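Local coordinates for protein Obg-like ATPase 1 (Schizosaccharomyces pombe, PDB 1NI3) that hydrolyses ATP, and GTP less efficiently, with magnesium as cofactor, and negatively regulates the G2/M transition of the cell cycle, at residues 108-111 with 112-115; 146-149 with 150-154. All coordinates share one frame; numbering follows the deposited sequence.

Interaction 1: 108-111 with 112-115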
loop_
_atom_site.group_PDB
_atom_site.type_symbol
_atom_site.label_atom_id
_atom_site.label_comp_id
_atom_site.label_asym_id
_atom_site.label_seq_id
_atom_site.Cartn_x
_atom_site.Cartn_y
_atom_site.Cartn_z
ATOM N N ALA A 108 13.970 -14.393 -8.269
ATOM C CA ALA A 108 14.529 -13.052 -8.380
ATOM C C ALA A 108 13.430 -12.017 -8.169
ATOM O O ALA A 108 13.550 -11.121 -7.326
ATOM C CB ALA A 108 15.172 -12.858 -9.746
ATOM N N PHE A 109 12.365 -12.150 -8.958
ATOM C CA PHE A 109 11.215 -11.258 -8.882
ATOM C C PHE A 109 10.806 -11.128 -7.425
ATOM O O PHE A 109 10.627 -10.033 -6.910
ATOM C CB PHE A 109 10.052 -11.833 -9.687
ATOM C CG PHE A 109 8.932 -10.864 -9.892
ATOM C CD1 PHE A 109 9.042 -9.848 -10.835
ATOM C CD2 PHE A 109 7.780 -10.938 -9.120
ATOM C CE1 PHE A 109 8.021 -8.915 -11.009
ATOM C CE2 PHE A 109 6.757 -10.012 -9.285
ATOM C CZ PHE A 109 6.880 -8.995 -10.235
ATOM N N LEU A 110 10.661 -12.262 -6.764
ATOM C CA LEU A 110 10.302 -12.244 -5.370
ATOM C C LEU A 110 11.337 -11.566 -4.490
ATOM O O LEU A 110 10.980 -10.832 -3.578
ATOM C CB LEU A 110 10.040 -13.657 -4.863
ATOM C CG LEU A 110 8.753 -14.300 -5.369
ATOM C CD1 LEU A 110 8.627 -15.687 -4.781
ATOM C CD2 LEU A 110 7.562 -13.448 -4.973
ATOM N N SER A 111 12.620 -11.790 -4.747
ATOM C CA SER A 111 13.639 -11.156 -3.905
ATOM C C SER A 111 13.447 -9.644 -3.769
ATOM O O SER A 111 13.858 -9.059 -2.780
ATOM C CB SER A 111 15.063 -11.479 -4.405
ATOM O OG SER A 111 15.435 -10.659 -5.502
ATOM N N HIS A 112 12.804 -9.033 -4.759
ATOM C CA HIS A 112 12.535 -7.591 -4.767
ATOM C C HIS A 112 11.220 -7.251 -4.105
ATOM O O HIS A 112 11.048 -6.182 -3.525
ATOM C CB HIS A 112 12.498 -7.061 -6.194
ATOM C CG HIS A 112 13.850 -6.837 -6.778
ATOM N ND1 HIS A 112 14.706 -5.883 -6.289
ATOM C CD2 HIS A 112 14.506 -7.474 -7.777
ATOM C CE1 HIS A 112 15.849 -5.940 -6.962
ATOM N NE2 HIS A 112 15.748 -6.895 -7.863
ATOM N N VAL A 113 10.278 -8.168 -4.232
ATOM C CA VAL A 113 8.975 -7.998 -3.629
ATOM C C VAL A 113 9.150 -7.905 -2.116
ATOM O O VAL A 113 8.475 -7.121 -1.446
ATOM C CB VAL A 113 8.071 -9.188 -3.965
ATOM C CG1 VAL A 113 6.859 -9.204 -3.047
ATOM C CG2 VAL A 113 7.629 -9.097 -5.412
ATOM N N ARG A 114 10.077 -8.697 -1.588
ATOM C CA ARG A 114 10.349 -8.715 -0.157
ATOM C C ARG A 114 10.663 -7.338 0.387
ATOM O O ARG A 114 10.397 -7.048 1.544
ATOM C CB ARG A 114 11.531 -9.655 0.151
ATOM C CG ARG A 114 11.272 -11.124 -0.124
ATOM C CD ARG A 114 12.539 -11.967 -0.024
ATOM N NE ARG A 114 12.274 -13.383 -0.288
ATOM C CZ ARG A 114 11.766 -14.226 0.607
ATOM N NH1 ARG A 114 11.471 -13.803 1.832
ATOM N NH2 ARG A 114 11.537 -15.490 0.274
ATOM N N ALA A 115 11.228 -6.489 -0.451
ATOM C CA ALA A 115 11.604 -5.164 0.007
ATOM C C ALA A 115 10.421 -4.214 0.021
ATOM O O ALA A 115 10.561 -3.023 0.300
ATOM C CB ALA A 115 12.703 -4.604 -0.881
#
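The short helix 107-113 in the P-loop GTPase domain brings Phe109 and Leu110 against Val113, four and three residues further on. Phe109 and Val113 lie on one flank, their side chains crossing at a slant, with Phe109 CE2 4.1 Å from Val113 CG2. The ring swings there because Phe109 CG is anti to its own backbone N (chi1 -168°). Leu110, one residue on from Phe109, touches the same methyl more loosely, CD2 to Val113 CG2 4.4 Å. A compact valine suits this site, since its one methyl CG2 lies near both Phe109 and Leu110.

The backbone is irregular here. Phe109 O accepts two N-H groups: Val113 N at 3.3 Å, in the carbonyl plane, and His112 N at 3.2 Å, from well above that plane. His112 N gives Ala108 O no more than a weak bond, but that carbonyl is also gripped by Ser111 OG at 2.7 Å, in plane and on a lone pair. A serine hydroxyl is short enough to fold back onto its own helix in this way. Ser111 OG also sits over one face of the His112 ring. Arg114 N donates to Leu110 O at 3.1 Å, and the extended side chain of Arg114 runs back past Ser111.

Around this turn, Phe109 and Val113 pack on Val26 of strand 22-27 and on Ile92, and Leu110 faces helix 140-168. Arg114 touches Lys154 of that helix, while Arg114 O accepts a hydrogen bond from Arg16.

Interaction 2: 146-149 with 150-154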
loop_
_atom_site.group_PDB
_atom_site.type_symbol
_atom_site.label_atom_id
_atom_site.label_comp_id
_atom_site.label_asym_id
_atom_site.label_seq_id
_atom_site.Cartn_x
_atom_site.Cartn_y
_atom_site.Cartn_z
ATOM N N ILE A 146 -1.649 -19.651 -9.057
ATOM C CA ILE A 146 -0.206 -19.870 -9.162
ATOM C C ILE A 146 0.566 -18.997 -8.176
ATOM O O ILE A 146 1.261 -19.499 -7.286
ATOM C CB ILE A 146 0.298 -19.543 -10.582
ATOM C CG1 ILE A 146 -0.222 -20.587 -11.566
ATOM C CG2 ILE A 146 1.821 -19.482 -10.601
ATOM C CD1 ILE A 146 -0.047 -20.181 -13.005
ATOM N N ILE A 147 0.446 -17.684 -8.359
ATOM C CA ILE A 147 1.123 -16.712 -7.507
ATOM C C ILE A 147 0.940 -17.046 -6.029
ATOM O O ILE A 147 1.917 -17.143 -5.285
ATOM C CB ILE A 147 0.626 -15.272 -7.827
ATOM C CG1 ILE A 147 0.913 -14.961 -9.304
ATOM C CG2 ILE A 147 1.353 -14.245 -6.968
ATOM C CD1 ILE A 147 0.462 -13.597 -9.761
ATOM N N VAL A 148 -0.298 -17.252 -5.601
ATOM C CA VAL A 148 -0.538 -17.584 -4.205
ATOM C C VAL A 148 0.333 -18.763 -3.786
ATOM O O VAL A 148 1.153 -18.653 -2.873
ATOM C CB VAL A 148 -1.988 -17.993 -3.966
ATOM C CG1 VAL A 148 -2.272 -17.977 -2.484
ATOM C CG2 VAL A 148 -2.919 -17.076 -4.723
ATOM N N ASP A 149 0.139 -19.894 -4.461
ATOM C CA ASP A 149 0.878 -21.116 -4.159
ATOM C C ASP A 149 2.375 -20.875 -4.159
ATOM O O ASP A 149 3.098 -21.417 -3.315
ATOM C CB ASP A 149 0.513 -22.204 -5.161
ATOM C CG ASP A 149 -0.955 -22.518 -5.137
ATOM O OD1 ASP A 149 -1.478 -22.816 -4.035
ATOM O OD2 ASP A 149 -1.592 -22.459 -6.211
ATOM N N GLU A 150 2.848 -20.065 -5.097
ATOM C CA GLU A 150 4.269 -19.765 -5.132
ATOM C C GLU A 150 4.601 -19.047 -3.828
ATOM O O GLU A 150 5.540 -19.432 -3.132
ATOM C CB GLU A 150 4.616 -18.891 -6.350
ATOM C CG GLU A 150 6.001 -18.254 -6.285
ATOM C CD GLU A 150 6.480 -17.728 -7.633
ATOM O OE1 GLU A 150 5.625 -17.321 -8.448
ATOM O OE2 GLU A 150 7.708 -17.714 -7.883
ATOM N N LEU A 151 3.819 -18.029 -3.473
ATOM C CA LEU A 151 4.109 -17.306 -2.243
ATOM C C LEU A 151 4.082 -18.234 -1.031
ATOM O O LEU A 151 5.003 -18.231 -0.209
ATOM C CB LEU A 151 3.134 -16.135 -2.044
ATOM C CG LEU A 151 3.161 -15.082 -3.155
ATOM C CD1 LEU A 151 2.377 -13.872 -2.714
ATOM C CD2 LEU A 151 4.595 -14.692 -3.492
ATOM N N LEU A 152 3.037 -19.043 -0.929
ATOM C CA LEU A 152 2.917 -19.975 0.185
ATOM C C LEU A 152 4.137 -20.884 0.285
ATOM O O LEU A 152 4.688 -21.068 1.377
ATOM C CB LEU A 152 1.673 -20.824 0.020
ATOM C CG LEU A 152 0.436 -19.973 0.221
ATOM C CD1 LEU A 152 -0.791 -20.771 -0.152
ATOM C CD2 LEU A 152 0.381 -19.496 1.672
ATOM N N ILE A 153 4.571 -21.449 -0.838
ATOM C CA ILE A 153 5.731 -22.316 -0.787
ATOM C C ILE A 153 6.919 -21.589 -0.187
ATOM O O ILE A 153 7.531 -22.079 0.772
ATOM C CB ILE A 153 6.083 -22.841 -2.169
ATOM C CG1 ILE A 153 4.915 -23.657 -2.714
ATOM C CG2 ILE A 153 7.298 -23.760 -2.081
ATOM C CD1 ILE A 153 4.590 -24.863 -1.839
ATOM N N LYS A 154 7.252 -20.429 -0.740
ATOM C CA LYS A 154 8.367 -19.663 -0.199
ATOM C C LYS A 154 8.280 -19.529 1.321
ATOM O O LYS A 154 9.116 -20.066 2.041
ATOM C CB LYS A 154 8.418 -18.281 -0.840
ATOM C CG LYS A 154 9.154 -18.280 -2.146
ATOM C CD LYS A 154 10.597 -18.676 -1.908
ATOM C CE LYS A 154 11.370 -18.821 -3.203
ATOM N NZ LYS A 154 12.810 -19.047 -2.910
#
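Val148 and Leu152, one turn apart on the long helix 140-168, lie side by side and point the same way, Val148 CG1 meeting Leu152 CD1 at 3.9 Å. The valine offers that methyl because CG1 is anti to its backbone N (chi1 -165°), whereas Leu152 reaches back from a CG set beside its own N. A second apolar pair follows the same spacing: Ile147 CG2 approaches Leu151 CG at 4.3 Å. The branched end of Leu151 carries a methyl, CD2, to Leu110 of helix 107-113. Were Leu151 shortened to alanine, the isobutyl group that Ile147 CG2 and Leu110 lean on would go, which is likely to open a gap between the two helices.

Beneath these side chains the backbone is regular: Glu150 N, Leu151 N, Leu152 N and Ile153 N donate in turn to Ile146 O, Ile147 O, Val148 O and Asp149 O, at 2.7 to 2.9 Å.

The polar residues look to other partners. Asp149 OD2 bonds to Ser145 OG a turn earlier. Glu150, extended beyond CG, has the length to bring both carboxylate oxygens to the backbone amides of Leu105 and Gly106, and Lys154 NZ binds Asn107 OD1. The chemistry is thus mixed: Leu151 supplies hydrocarbon toward helix 107-113, and Glu150 and Lys154 also touch Leu110 there while their polar ends are hydrogen-bonded. The two hydrogen bonds from backbone amides fix the rotation of the Glu150 carboxylate and would probably help to stabilise its negative charge.

Overall arrangement
Interaction 1 comes first along the chain, on helix 107-113, and interaction 2 follows on helix 140-168; strand 118-124 of the central sheet lies between the two helices in sequence. Their centres are about 13 Å apart, and the helices touch directly: Leu110 CD2 meets Leu151 CD2 at 3.5 Å, and Leu110 CD1 meets Lys154 CG at 3.7 Å. Leu110 therefore links the two local contacts, packing on Leu151 and on the stem of Lys154. Both lie in the P-loop GTPase domain, with Phe109 and Ile147 near the predicted ATP-binding residues Lys33 and Val31 respectively, which places this helix pair close to the probable nucleotide site.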